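PDB 5HAM: RickCE from Rickettsia bellii, which probably acts as a CE-clan cysteine protease of the bacterial effector type that removes ubiquitin from its conjugates. Local coordinates for residues V149-Y154 / I220-G225; K26-P31 / N131-A136; D119-A124 / A136-E141; T164-L169 / I198-K203. One frame throughout, in Å; residues are numbered along the deposited sequence.

In the fold
All four contacts gather round one five-stranded mixed sheet, and together they illustrate how helices and edge strands are placed about a central sheet. Contact 2 adds edge strand 27-34 beside 135-141, and contact 3 lays helix 96-130 on one face; they share A136, cross along the chain, have centres about 10 Å apart, and close before contacts 1 and 4 open. Contact 1 brings helix 211-223 to the other face of strand 147-155. Contact 4 pairs strands 160-166 and 196-199, its centre about 20 Å from that of contact 2, and is nested in the loop closed by contact 1. Contacts 1 and 4 frame the region where H146, D167 and C211 probably form the catalytic triad.

Contact 1 (V149-Y154 / I220-G225); sequences VLVAKY and IKIAKG
V151, K153 and I222 carry a mainly buried helix-on-sheet contact, in which the last turn of helix 211-223 lies against the middle strand, 147-155, of the sheet. V149, V151 and K153 turn to this helix, while A152 faces helix 96-130 on the reverse side.

V151 and I222 make the apolar centre. The I222 methyl CG2 abuts V151 at its branch point, 3.6 Å from both CB and CG2 of V151. A chi1 of -62° sets CG2 of I222 opposite its backbone N and so turns that methyl to the strand. The other V151 methyl, CG1, reaches past it to the backbone of A223, 4.0 Å from its CA. Farther back, V149 CG1 touches I222 CD1 more loosely, at 4.3 Å. Neighbouring strands flank the pair through A135, beside V151, and T164, beside I222.

K153 runs fully extended beyond CG and delivers its amine to the helix end. NZ bonds to I222 O, modelled at 2.5 Å, a length too short to be taken literally. The same carbonyl accepts G225 N at 3.0 Å as the helix closes in a Schellman motif, with G225 at positive phi. If the lysine bond is real, I222 O would take two donors. An ammonium group at the carboxyl end of a helix would be expected to interact favourably with its dipole, and a polar tether would then supplement the aliphatic packing.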
loop_
_atom_site.group_PDB
_atom_site.type_symbol
_atom_site.label_atom_id
_atom_site.label_comp_id
_atom_site.label_asym_id
_atom_site.label_seq_id
_atom_site.Cartn_x
_atom_site.Cartn_y
_atom_site.Cartn_z
ATOM N N VAL A 149 1.136 2.909 7.762
ATOM C CA VAL A 149 2.360 2.401 8.378
ATOM C C VAL A 149 2.112 1.327 9.440
ATOM O O VAL A 149 1.133 1.377 10.199
ATOM C CB VAL A 149 3.244 3.553 8.954
ATOM C CG1 VAL A 149 2.575 4.201 10.180
ATOM C CG2 VAL A 149 4.636 3.061 9.278
ATOM N N LEU A 150 3.001 0.345 9.478
ATOM C CA LEU A 150 2.935 -0.672 10.507
ATOM C C LEU A 150 4.302 -0.805 11.172
ATOM O O LEU A 150 5.285 -1.093 10.512
ATOM C CB LEU A 150 2.505 -2.004 9.900
ATOM C CG LEU A 150 2.358 -3.157 10.890
ATOM C CD1 LEU A 150 1.125 -2.935 11.776
ATOM C CD2 LEU A 150 2.282 -4.498 10.170
ATOM N N VAL A 151 4.356 -0.590 12.481
ATOM C CA VAL A 151 5.616 -0.669 13.216
ATOM C C VAL A 151 5.636 -1.874 14.152
ATOM O O VAL A 151 4.706 -2.098 14.928
ATOM C CB VAL A 151 5.888 0.621 14.013
ATOM C CG1 VAL A 151 7.271 0.568 14.643
ATOM C CG2 VAL A 151 5.759 1.835 13.107
ATOM N N ALA A 152 6.705 -2.652 14.056
ATOM C CA ALA A 152 6.836 -3.906 14.785
ATOM C C ALA A 152 7.833 -3.761 15.911
ATOM O O ALA A 152 8.952 -3.282 15.705
ATOM C CB ALA A 152 7.300 -4.993 13.835
ATOM N N LYS A 153 7.426 -4.181 17.101
ATOM C CA LYS A 153 8.298 -4.142 18.264
ATOM C C LYS A 153 8.184 -5.433 19.058
ATOM O O LYS A 153 7.227 -6.191 18.916
ATOM C CB LYS A 153 7.971 -2.949 19.151
ATOM C CG LYS A 153 8.288 -1.620 18.506
ATOM C CD LYS A 153 7.915 -0.474 19.418
ATOM C CE LYS A 153 8.031 0.853 18.705
ATOM N NZ LYS A 153 7.531 1.970 19.545
ATOM N N TYR A 154 9.172 -5.676 19.901
ATOM C CA TYR A 154 9.281 -6.953 20.570
ATOM C C TYR A 154 9.543 -6.775 22.050
ATOM O O TYR A 154 10.517 -6.133 22.446
ATOM C CB TYR A 154 10.419 -7.759 19.959
ATOM C CG TYR A 154 10.574 -9.123 20.567
ATOM C CD1 TYR A 154 9.595 -10.086 20.399
ATOM C CD2 TYR A 154 11.703 -9.456 21.296
ATOM C CE1 TYR A 154 9.722 -11.334 20.942
ATOM C CE2 TYR A 154 11.848 -10.713 21.835
ATOM C CZ TYR A 154 10.849 -11.645 21.655
ATOM O OH TYR A 154 10.972 -12.900 22.196
ATOM N N ILE A 220 8.071 7.148 12.030
ATOM C CA ILE A 220 9.145 7.688 12.850
ATOM C C ILE A 220 8.752 7.843 14.318
ATOM O O ILE A 220 9.481 7.416 15.221
ATOM C CB ILE A 220 9.564 9.048 12.313
ATOM C CG1 ILE A 220 10.198 8.868 10.941
ATOM C CG2 ILE A 220 10.532 9.717 13.256
ATOM C CD1 ILE A 220 10.482 10.153 10.263
ATOM N N LYS A 221 7.587 8.434 14.557
ATOM C CA LYS A 221 7.151 8.655 15.930
ATOM C C LYS A 221 6.845 7.365 16.681
ATOM O O LYS A 221 7.318 7.167 17.795
ATOM C CB LYS A 221 5.982 9.641 15.993
ATOM C CG LYS A 221 6.485 11.060 16.199
ATOM C CD LYS A 221 5.629 12.068 15.505
ATOM C CE LYS A 221 6.172 13.461 15.743
ATOM N NZ LYS A 221 5.251 14.459 15.158
ATOM N N ILE A 222 6.075 6.484 16.053
ATOM C CA ILE A 222 5.758 5.201 16.634
ATOM C C ILE A 222 7.024 4.396 16.888
ATOM O O ILE A 222 7.180 3.810 17.954
ATOM C CB ILE A 222 4.829 4.405 15.724
ATOM C CG1 ILE A 222 3.500 5.144 15.557
ATOM C CG2 ILE A 222 4.591 3.028 16.302
ATOM C CD1 ILE A 222 2.595 4.541 14.469
ATOM N N ALA A 223 7.940 4.380 15.920
ATOM C CA ALA A 223 9.221 3.686 16.109
ATOM C C ALA A 223 9.921 4.147 17.401
ATOM O O ALA A 223 10.458 3.333 18.149
ATOM C CB ALA A 223 10.129 3.910 14.912
ATOM N N LYS A 224 9.872 5.455 17.664
ATOM C CA LYS A 224 10.551 6.047 18.816
ATOM C C LYS A 224 9.696 6.047 20.100
ATOM O O LYS A 224 10.103 6.592 21.127
ATOM C CB LYS A 224 11.052 7.464 18.473
ATOM C CG LYS A 224 11.991 7.478 17.262
ATOM C CD LYS A 224 12.489 8.854 16.885
ATOM C CE LYS A 224 13.414 8.746 15.678
ATOM N NZ LYS A 224 13.949 10.051 15.170
ATOM N N GLY A 225 8.518 5.432 20.047
ATOM C CA GLY A 225 7.668 5.343 21.222
ATOM C C GLY A 225 6.975 6.645 21.579
ATOM O O GLY A 225 6.548 6.820 22.717
#

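Contact 2 (K26-P31 / N131-A136)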
loop_
_atom_site.group_PDB
_atom_site.type_symbol
_atom_site.label_atom_id
_atom_site.label_comp_id
_atom_site.label_asym_id
_atom_site.label_seq_id
_atom_site.Cartn_x
_atom_site.Cartn_y
_atom_site.Cartn_z
ATOM N N LYS A 26 19.412 0.915 15.390
ATOM C CA LYS A 26 18.338 0.675 16.338
ATOM C C LYS A 26 17.044 0.296 15.612
ATOM O O LYS A 26 16.233 -0.488 16.109
ATOM C CB LYS A 26 18.090 1.965 17.112
ATOM C CG LYS A 26 18.069 1.805 18.606
ATOM C CD LYS A 26 17.559 3.063 19.276
ATOM C CE LYS A 26 18.365 4.270 18.881
ATOM N NZ LYS A 26 18.271 5.312 19.935
ATOM N N PHE A 27 16.853 0.887 14.436
ATOM C CA PHE A 27 15.605 0.764 13.692
ATOM C C PHE A 27 15.864 0.222 12.299
ATOM O O PHE A 27 16.790 0.649 11.631
ATOM C CB PHE A 27 14.928 2.131 13.571
ATOM C CG PHE A 27 14.646 2.792 14.892
ATOM C CD1 PHE A 27 13.820 2.183 15.822
ATOM C CD2 PHE A 27 15.199 4.029 15.194
ATOM C CE1 PHE A 27 13.554 2.801 17.038
ATOM C CE2 PHE A 27 14.937 4.655 16.400
ATOM C CZ PHE A 27 14.114 4.038 17.332
ATOM N N SER A 28 15.046 -0.721 11.857
ATOM C CA SER A 28 15.123 -1.170 10.469
ATOM C C SER A 28 13.913 -0.716 9.680
ATOM O O SER A 28 12.772 -0.922 10.085
ATOM C CB SER A 28 15.274 -2.688 10.369
ATOM O OG SER A 28 14.242 -3.345 11.070
ATOM N N VAL A 29 14.179 -0.085 8.552
ATOM C CA VAL A 29 13.140 0.290 7.624
ATOM C C VAL A 29 12.951 -0.788 6.569
ATOM O O VAL A 29 13.863 -1.075 5.799
ATOM C CB VAL A 29 13.489 1.594 6.908
ATOM C CG1 VAL A 29 12.402 1.925 5.893
ATOM C CG2 VAL A 29 13.658 2.697 7.923
ATOM N N GLN A 30 11.756 -1.370 6.525
ATOM C CA GLN A 30 11.466 -2.447 5.585
ATOM C C GLN A 30 10.977 -1.899 4.256
ATOM O O GLN A 30 10.510 -0.767 4.182
ATOM C CB GLN A 30 10.408 -3.386 6.177
ATOM C CG GLN A 30 10.884 -4.119 7.410
ATOM C CD GLN A 30 12.100 -4.972 7.114
ATOM O OE1 GLN A 30 12.153 -5.653 6.095
ATOM N NE2 GLN A 30 13.090 -4.922 7.992
ATOM N N PRO A 31 11.091 -2.698 3.190
ATOM C CA PRO A 31 10.409 -2.348 1.941
ATOM C C PRO A 31 8.897 -2.426 2.132
ATOM O O PRO A 31 8.436 -3.108 3.040
ATOM C CB PRO A 31 10.896 -3.420 0.963
ATOM C CG PRO A 31 11.467 -4.503 1.804
ATOM C CD PRO A 31 11.985 -3.856 3.033
ATOM N N ASN A 131 17.989 -9.662 15.792
ATOM C CA ASN A 131 19.072 -8.774 15.361
ATOM C C ASN A 131 19.255 -7.497 16.188
ATOM O O ASN A 131 19.952 -6.577 15.764
ATOM C CB ASN A 131 18.918 -8.418 13.878
ATOM C CG ASN A 131 18.869 -9.645 12.987
ATOM O OD1 ASN A 131 19.407 -10.697 13.335
ATOM N ND2 ASN A 131 18.215 -9.519 11.835
ATOM N N GLY A 132 18.624 -7.438 17.359
ATOM C CA GLY A 132 18.832 -6.334 18.282
ATOM C C GLY A 132 18.142 -5.005 18.001
ATOM O O GLY A 132 18.344 -4.037 18.738
ATOM N N LYS A 133 17.326 -4.943 16.952
ATOM C CA LYS A 133 16.621 -3.701 16.609
ATOM C C LYS A 133 15.497 -3.450 17.606
ATOM O O LYS A 133 14.882 -4.399 18.110
ATOM C CB LYS A 133 16.059 -3.774 15.184
ATOM C CG LYS A 133 17.097 -4.181 14.152
ATOM C CD LYS A 133 18.162 -3.124 13.986
ATOM C CE LYS A 133 19.137 -3.522 12.908
ATOM N NZ LYS A 133 20.296 -2.594 12.831
ATOM N N GLU A 134 15.219 -2.189 17.914
ATOM C CA GLU A 134 14.093 -1.938 18.805
ATOM C C GLU A 134 12.765 -1.692 18.072
ATOM O O GLU A 134 11.700 -1.745 18.681
ATOM C CB GLU A 134 14.398 -0.864 19.859
ATOM C CG GLU A 134 14.565 0.537 19.359
ATOM C CD GLU A 134 14.633 1.544 20.503
ATOM O OE1 GLU A 134 15.643 1.542 21.243
ATOM O OE2 GLU A 134 13.670 2.328 20.673
ATOM N N ALA A 135 12.835 -1.456 16.765
ATOM C CA ALA A 135 11.632 -1.308 15.947
ATOM C C ALA A 135 11.908 -1.592 14.482
ATOM O O ALA A 135 12.992 -1.324 13.967
ATOM C CB ALA A 135 11.001 0.088 16.108
ATOM N N ALA A 136 10.910 -2.152 13.822
ATOM C CA ALA A 136 10.938 -2.341 12.383
ATOM C C ALA A 136 9.756 -1.568 11.837
ATOM O O ALA A 136 8.625 -1.727 12.304
ATOM C CB ALA A 136 10.829 -3.801 12.028
#
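K26, F27 and S28 run parallel to K133-A136 in an edge pairing of the mixed sheet, closed by a crossover through a long helical excursion. Two backbone bonds set the register: E134 N to K26 O at 2.7 Å, lying in the carbonyl plane, and S28 N to A135 O at 3.0 Å. CA-H...O contacts accompany them: F27 CA also approaches A135 O, and A136 CA approaches S28 O one step further on.

On the face bearing F27 and A135, the methyl CB of A135 meets the ring at its edge, 3.5 Å from F27 CD1. CB of the preceding K26 covers one face of the ring. E134 reaches it obliquely, its CG 3.4 Å from F27 CE1, with the carboxylate turned 79° from the ring plane. K26 and E134 lie alongside each other, and K26 CD comes within 3.1 Å of E134 OE1; their charged ends remain apart, so the aliphatic lysine chain does the touching. The amine of K133 bonds to E24 O, just ahead of this strand in the chain.

The opposite face carries S28 and A136 and is covered by helix 96-130. With chi1 at 55°, the S28 hydroxyl bonds to D127 of that helix, while OG also rests 3.6 Å from A136 CB.

Contact 3 (D119-A124 / A136-E141)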
loop_
_atom_site.group_PDB
_atom_site.type_symbol
_atom_site.label_atom_id
_atom_site.label_comp_id
_atom_site.label_asym_id
_atom_site.label_seq_id
_atom_site.Cartn_x
_atom_site.Cartn_y
_atom_site.Cartn_z
ATOM N N ASP A 119 7.257 -12.300 3.544
ATOM C CA ASP A 119 8.687 -12.219 3.829
ATOM C C ASP A 119 9.087 -10.919 4.524
ATOM O O ASP A 119 9.952 -10.914 5.398
ATOM C CB ASP A 119 9.512 -12.470 2.568
ATOM C CG ASP A 119 9.351 -13.890 2.052
ATOM O OD1 ASP A 119 9.070 -14.799 2.869
ATOM O OD2 ASP A 119 9.500 -14.104 0.835
ATOM N N ILE A 120 8.433 -9.822 4.170
ATOM C CA ILE A 120 8.717 -8.543 4.805
ATOM C C ILE A 120 8.279 -8.547 6.266
ATOM O O ILE A 120 9.016 -8.113 7.148
ATOM C CB ILE A 120 8.057 -7.411 4.032
ATOM C CG1 ILE A 120 8.703 -7.295 2.642
ATOM C CG2 ILE A 120 8.163 -6.112 4.799
ATOM C CD1 ILE A 120 7.811 -6.647 1.596
ATOM N N LEU A 121 7.092 -9.068 6.529
ATOM C CA LEU A 121 6.642 -9.217 7.898
ATOM C C LEU A 121 7.576 -10.110 8.703
ATOM O O LEU A 121 7.908 -9.806 9.850
ATOM C CB LEU A 121 5.253 -9.817 7.919
ATOM C CG LEU A 121 4.173 -8.944 8.539
ATOM C CD1 LEU A 121 2.889 -9.768 8.714
ATOM C CD2 LEU A 121 4.680 -8.343 9.860
ATOM N N ASN A 122 7.992 -11.223 8.109
ATOM C CA ASN A 122 8.934 -12.112 8.787
ATOM C C ASN A 122 10.324 -11.511 9.019
ATOM O O ASN A 122 10.906 -11.690 10.089
ATOM C CB ASN A 122 9.050 -13.451 8.063
ATOM C CG ASN A 122 7.994 -14.437 8.510
ATOM O OD1 ASN A 122 7.630 -14.475 9.690
ATOM N ND2 ASN A 122 7.480 -15.234 7.569
ATOM N N ARG A 123 10.851 -10.809 8.017
ATOM C CA ARG A 123 12.138 -10.139 8.148
ATOM C C ARG A 123 12.069 -9.089 9.261
ATOM O O ARG A 123 12.977 -8.982 10.077
ATOM C CB ARG A 123 12.560 -9.499 6.823
ATOM C CG ARG A 123 13.907 -8.782 6.878
ATOM C CD ARG A 123 15.012 -9.715 7.399
ATOM N NE ARG A 123 16.316 -9.064 7.520
ATOM C CZ ARG A 123 17.377 -9.627 8.091
ATOM N NH1 ARG A 123 17.286 -10.850 8.597
ATOM N NH2 ARG A 123 18.528 -8.972 8.162
ATOM N N ALA A 124 10.974 -8.343 9.302
ATOM C CA ALA A 124 10.778 -7.325 10.323
ATOM C C ALA A 124 10.807 -7.971 11.695
ATOM O O ALA A 124 11.439 -7.460 12.629
ATOM C CB ALA A 124 9.460 -6.569 10.094
ATOM N N ALA A 136 10.910 -2.152 13.822
ATOM C CA ALA A 136 10.938 -2.341 12.383
ATOM C C ALA A 136 9.756 -1.568 11.837
ATOM O O ALA A 136 8.625 -1.727 12.304
ATOM C CB ALA A 136 10.829 -3.801 12.028
ATOM N N VAL A 137 10.033 -0.697 10.878
ATOM C CA VAL A 137 9.004 0.147 10.303
ATOM C C VAL A 137 8.662 -0.358 8.903
ATOM O O VAL A 137 9.536 -0.501 8.048
ATOM C CB VAL A 137 9.485 1.614 10.258
ATOM C CG1 VAL A 137 8.417 2.539 9.651
ATOM C CG2 VAL A 137 9.904 2.071 11.653
ATOM N N ILE A 138 7.388 -0.652 8.683
ATOM C CA ILE A 138 6.919 -1.168 7.403
ATOM C C ILE A 138 5.860 -0.254 6.790
ATOM O O ILE A 138 4.747 -0.146 7.309
ATOM C CB ILE A 138 6.289 -2.570 7.553
ATOM C CG1 ILE A 138 7.172 -3.474 8.434
ATOM C CG2 ILE A 138 6.025 -3.178 6.175
ATOM C CD1 ILE A 138 6.539 -4.845 8.742
ATOM N N PRO A 139 6.207 0.419 5.688
ATOM C CA PRO A 139 5.219 1.209 4.949
ATOM C C PRO A 139 4.239 0.241 4.328
ATOM O O PRO A 139 4.678 -0.758 3.790
ATOM C CB PRO A 139 6.050 1.892 3.851
ATOM C CG PRO A 139 7.455 1.805 4.299
ATOM C CD PRO A 139 7.560 0.545 5.127
ATOM N N ILE A 140 2.944 0.515 4.429
ATOM C CA ILE A 140 1.935 -0.364 3.862
ATOM C C ILE A 140 1.025 0.379 2.900
ATOM O O ILE A 140 0.350 1.341 3.279
ATOM C CB ILE A 140 1.093 -1.060 4.960
ATOM C CG1 ILE A 140 2.018 -1.907 5.847
ATOM C CG2 ILE A 140 0.018 -1.925 4.320
ATOM C CD1 ILE A 140 1.307 -2.841 6.743
ATOM N N GLU A 141 1.030 -0.061 1.648
ATOM C CA GLU A 141 0.157 0.510 0.632
ATOM C C GLU A 141 -1.124 -0.307 0.508
ATOM O O GLU A 141 -1.105 -1.404 -0.035
ATOM C CB GLU A 141 0.880 0.576 -0.712
ATOM C CG GLU A 141 0.467 1.746 -1.594
ATOM C CD GLU A 141 1.158 1.713 -2.953
ATOM O OE1 GLU A 141 1.833 0.700 -3.252
ATOM O OE2 GLU A 141 1.035 2.697 -3.722
#
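A124 and I138 meet at the centre of a helix-on-sheet packing, with the helix nearly antiparallel to the strand that follows it: the chain turns back from helix 96-130 into strand 135-141, and the helix lies along that strand on one face of the sheet. The short axes are 9.2 Å apart at closest approach, with directions 163° apart.

The side-chain contacts are all aliphatic. A124 CB touches two groups of the strand, A136 CB at 3.6 Å and the delta methyl CD1 of I138 at 3.7 Å. I138 works with both of its branches. Its CG1 lies trans to the carbonyl carbon and its chain continues extended, which carries CD1 toward A124 and L121; its CG2 branch meets the CG2 methyl of I120 at 3.9 Å, the two side chains slanting past each other. L121 comes in nearly at a right angle to I138. Its CB does not aim at the strand, but a nearly eclipsed chi1 of -118° swings the tip back, and CD2 reaches I138 CD1 at 4.1 Å.

A second shell holds these groups in place. I120 and A124 are one turn apart, with A124 N bonded to I120 O, and so present their side chains to the same side. On the strand side, I138 pairs with L150 and V137 with S28 and Q30. Helix 175-188 covers the flank, with T187 against L121 and L180 against I140. Where the chain turns from helix to strand, the small side chains let the backbones close in: A124 and A136 have CA atoms 5.4 Å apart, and A136 CB lies 3.8 Å from A124 O.

Contact 4 (T164-L169 / I198-K203); sequences TFNDSL and IDEQTK
N166 OD1 accepts the backbone N-H of T202 at 2.7 Å, in the plane of the amide and on a lone pair. The same amide gives ND2 to T202 O at 3.2 Å, only 4° out of its own plane, so N166 grips both backbone polar groups of one residue. CG trans to the backbone N, at chi1 -162°, takes the amide across to the other chain segment.

This side-chain clamp takes over from main-chain pairing beside the parallel ladder of a beta-alpha-beta unit: F165 N bonds to I198 O, and E200 N to F165 O, each at 2.9 Å and almost straight. Alongside, the ring of F165 presents its edge to D199 OD1, 3.4 Å from CD2. That oxygen also accepts Q201 N from above the carboxylate plane, closing an Asx turn, while D199 OD2 is held by the backbone N of I173. A water that accepts D167 N lies 2.8 Å from D199 OD1 and probably donates to it. On the side of T164 and I198, the methyl CG2 of T164 rests 3.6 Å from E200 OE1. Within 198-203, T202 OG1 bonds to E200 O.

D167 forms a second Asx turn, its OD1 accepting L169 N at 3.0 Å, while its OD2 is bonded to H146 NE2 and N171 ND2. L169 packs on H146 and on C211, which begins helix 211-223. This grouping is consistent with the histidine, acid and cysteine of a CE-clan catalytic triad. The N166 amide thus ties segment 164-169, bearing the probable triad acid D167, to 198-203, and an Asx turn braces each of the two.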
loop_
_atom_site.group_PDB
_atom_site.type_symbol
_atom_site.label_atom_id
_atom_site.label_comp_id
_atom_site.label_asym_id
_atom_site.label_seq_id
_atom_site.Cartn_x
_atom_site.Cartn_y
_atom_site.Cartn_z
ATOM N N THR A 164 2.049 -1.907 15.670
ATOM C CA THR A 164 1.308 -0.665 15.796
ATOM C C THR A 164 1.046 -0.067 14.425
ATOM O O THR A 164 1.970 0.113 13.630
ATOM C CB THR A 164 2.086 0.320 16.658
ATOM O OG1 THR A 164 2.337 -0.290 17.921
ATOM C CG2 THR A 164 1.307 1.599 16.869
ATOM N N PHE A 165 -0.225 0.222 14.155
ATOM C CA PHE A 165 -0.669 0.705 12.845
ATOM C C PHE A 165 -1.343 2.078 12.892
ATOM O O PHE A 165 -2.053 2.404 13.844
ATOM C CB PHE A 165 -1.646 -0.319 12.252
ATOM C CG PHE A 165 -2.255 0.086 10.939
ATOM C CD1 PHE A 165 -1.594 -0.173 9.739
ATOM C CD2 PHE A 165 -3.513 0.682 10.898
ATOM C CE1 PHE A 165 -2.168 0.180 8.519
ATOM C CE2 PHE A 165 -4.095 1.037 9.685
ATOM C CZ PHE A 165 -3.421 0.784 8.491
ATOM N N ASN A 166 -1.141 2.882 11.856
ATOM C CA ASN A 166 -2.060 3.990 11.636
ATOM C C ASN A 166 -2.341 4.322 10.184
ATOM O O ASN A 166 -1.485 4.159 9.328
ATOM C CB ASN A 166 -1.640 5.245 12.375
ATOM C CG ASN A 166 -2.790 6.235 12.500
ATOM O OD1 ASN A 166 -3.810 5.936 13.129
ATOM N ND2 ASN A 166 -2.649 7.395 11.881
ATOM N N ASP A 167 -3.560 4.784 9.927
ATOM C CA ASP A 167 -3.976 5.250 8.604
ATOM C C ASP A 167 -4.383 6.706 8.778
ATOM O O ASP A 167 -5.363 7.001 9.457
ATOM C CB ASP A 167 -5.161 4.409 8.091
ATOM C CG ASP A 167 -5.586 4.749 6.640
ATOM O OD1 ASP A 167 -5.263 5.832 6.099
ATOM O OD2 ASP A 167 -6.278 3.910 6.033
ATOM N N SER A 168 -3.629 7.613 8.168
ATOM C CA SER A 168 -3.903 9.049 8.290
ATOM C C SER A 168 -5.277 9.482 7.765
ATOM O O SER A 168 -5.826 10.490 8.214
ATOM C CB SER A 168 -2.786 9.891 7.645
ATOM O OG SER A 168 -2.537 9.535 6.286
ATOM N N LEU A 169 -5.831 8.727 6.820
ATOM C CA LEU A 169 -7.165 9.012 6.290
ATOM C C LEU A 169 -8.285 8.702 7.279
ATOM O O LEU A 169 -9.442 9.046 7.030
ATOM C CB LEU A 169 -7.421 8.219 4.997
ATOM C CG LEU A 169 -6.606 8.553 3.739
ATOM C CD1 LEU A 169 -6.746 7.453 2.688
ATOM C CD2 LEU A 169 -7.015 9.907 3.167
ATOM N N ILE A 198 -2.046 -2.987 17.857
ATOM C CA ILE A 198 -2.519 -1.703 18.338
ATOM C C ILE A 198 -2.835 -0.810 17.145
ATOM O O ILE A 198 -1.949 -0.463 16.366
ATOM C CB ILE A 198 -1.479 -1.027 19.233
ATOM C CG1 ILE A 198 -1.219 -1.883 20.481
ATOM C CG2 ILE A 198 -1.955 0.357 19.625
ATOM C CD1 ILE A 198 0.067 -1.516 21.207
ATOM N N ASP A 199 -4.112 -0.477 16.989
ATOM C CA ASP A 199 -4.558 0.388 15.905
ATOM C C ASP A 199 -4.784 1.782 16.461
ATOM O O ASP A 199 -5.706 1.992 17.245
ATOM C CB ASP A 199 -5.850 -0.163 15.296
ATOM C CG ASP A 199 -6.260 0.549 14.003
ATOM O OD1 ASP A 199 -5.512 1.427 13.515
ATOM O OD2 ASP A 199 -7.340 0.211 13.460
ATOM N N GLU A 200 -3.938 2.725 16.054
ATOM C CA GLU A 200 -3.975 4.080 16.593
ATOM C C GLU A 200 -5.248 4.761 16.167
ATOM O O GLU A 200 -5.695 5.716 16.821
ATOM C CB GLU A 200 -2.782 4.904 16.104
ATOM C CG GLU A 200 -1.433 4.355 16.532
ATOM C CD GLU A 200 -1.118 4.650 17.990
ATOM O OE1 GLU A 200 -0.962 3.691 18.775
ATOM O OE2 GLU A 200 -1.024 5.841 18.353
ATOM N N GLN A 201 -5.820 4.230 15.083
ATOM C CA GLN A 201 -6.973 4.801 14.374
ATOM C C GLN A 201 -7.102 6.308 14.543
ATOM O O GLN A 201 -8.071 6.814 15.116
ATOM C CB GLN A 201 -8.297 4.075 14.693
ATOM C CG GLN A 201 -8.354 3.363 16.015
ATOM C CD GLN A 201 -9.675 2.624 16.218
ATOM O OE1 GLN A 201 -10.634 2.834 15.477
ATOM N NE2 GLN A 201 -9.727 1.757 17.217
ATOM N N THR A 202 -6.100 7.030 14.071
ATOM C CA THR A 202 -6.119 8.467 14.261
ATOM C C THR A 202 -6.266 9.139 12.921
ATOM O O THR A 202 -5.324 9.167 12.130
ATOM C CB THR A 202 -4.843 8.949 14.921
ATOM O OG1 THR A 202 -4.644 8.213 16.125
ATOM C CG2 THR A 202 -4.927 10.445 15.226
ATOM N N LYS A 203 -7.462 9.652 12.660
ATOM C CA LYS A 203 -7.695 10.379 11.436
ATOM C C LYS A 203 -6.833 11.623 11.499
ATOM O O LYS A 203 -6.889 12.377 12.476
ATOM C CB LYS A 203 -9.172 10.762 11.291
ATOM C CG LYS A 203 -9.445 11.622 10.075
ATOM C CD LYS A 203 -10.800 12.320 10.146
ATOM C CE LYS A 203 -11.737 11.866 9.023
ATOM N NZ LYS A 203 -12.993 12.697 8.930
HETATM O O HOH W 1 -5.572 3.488 11.676
#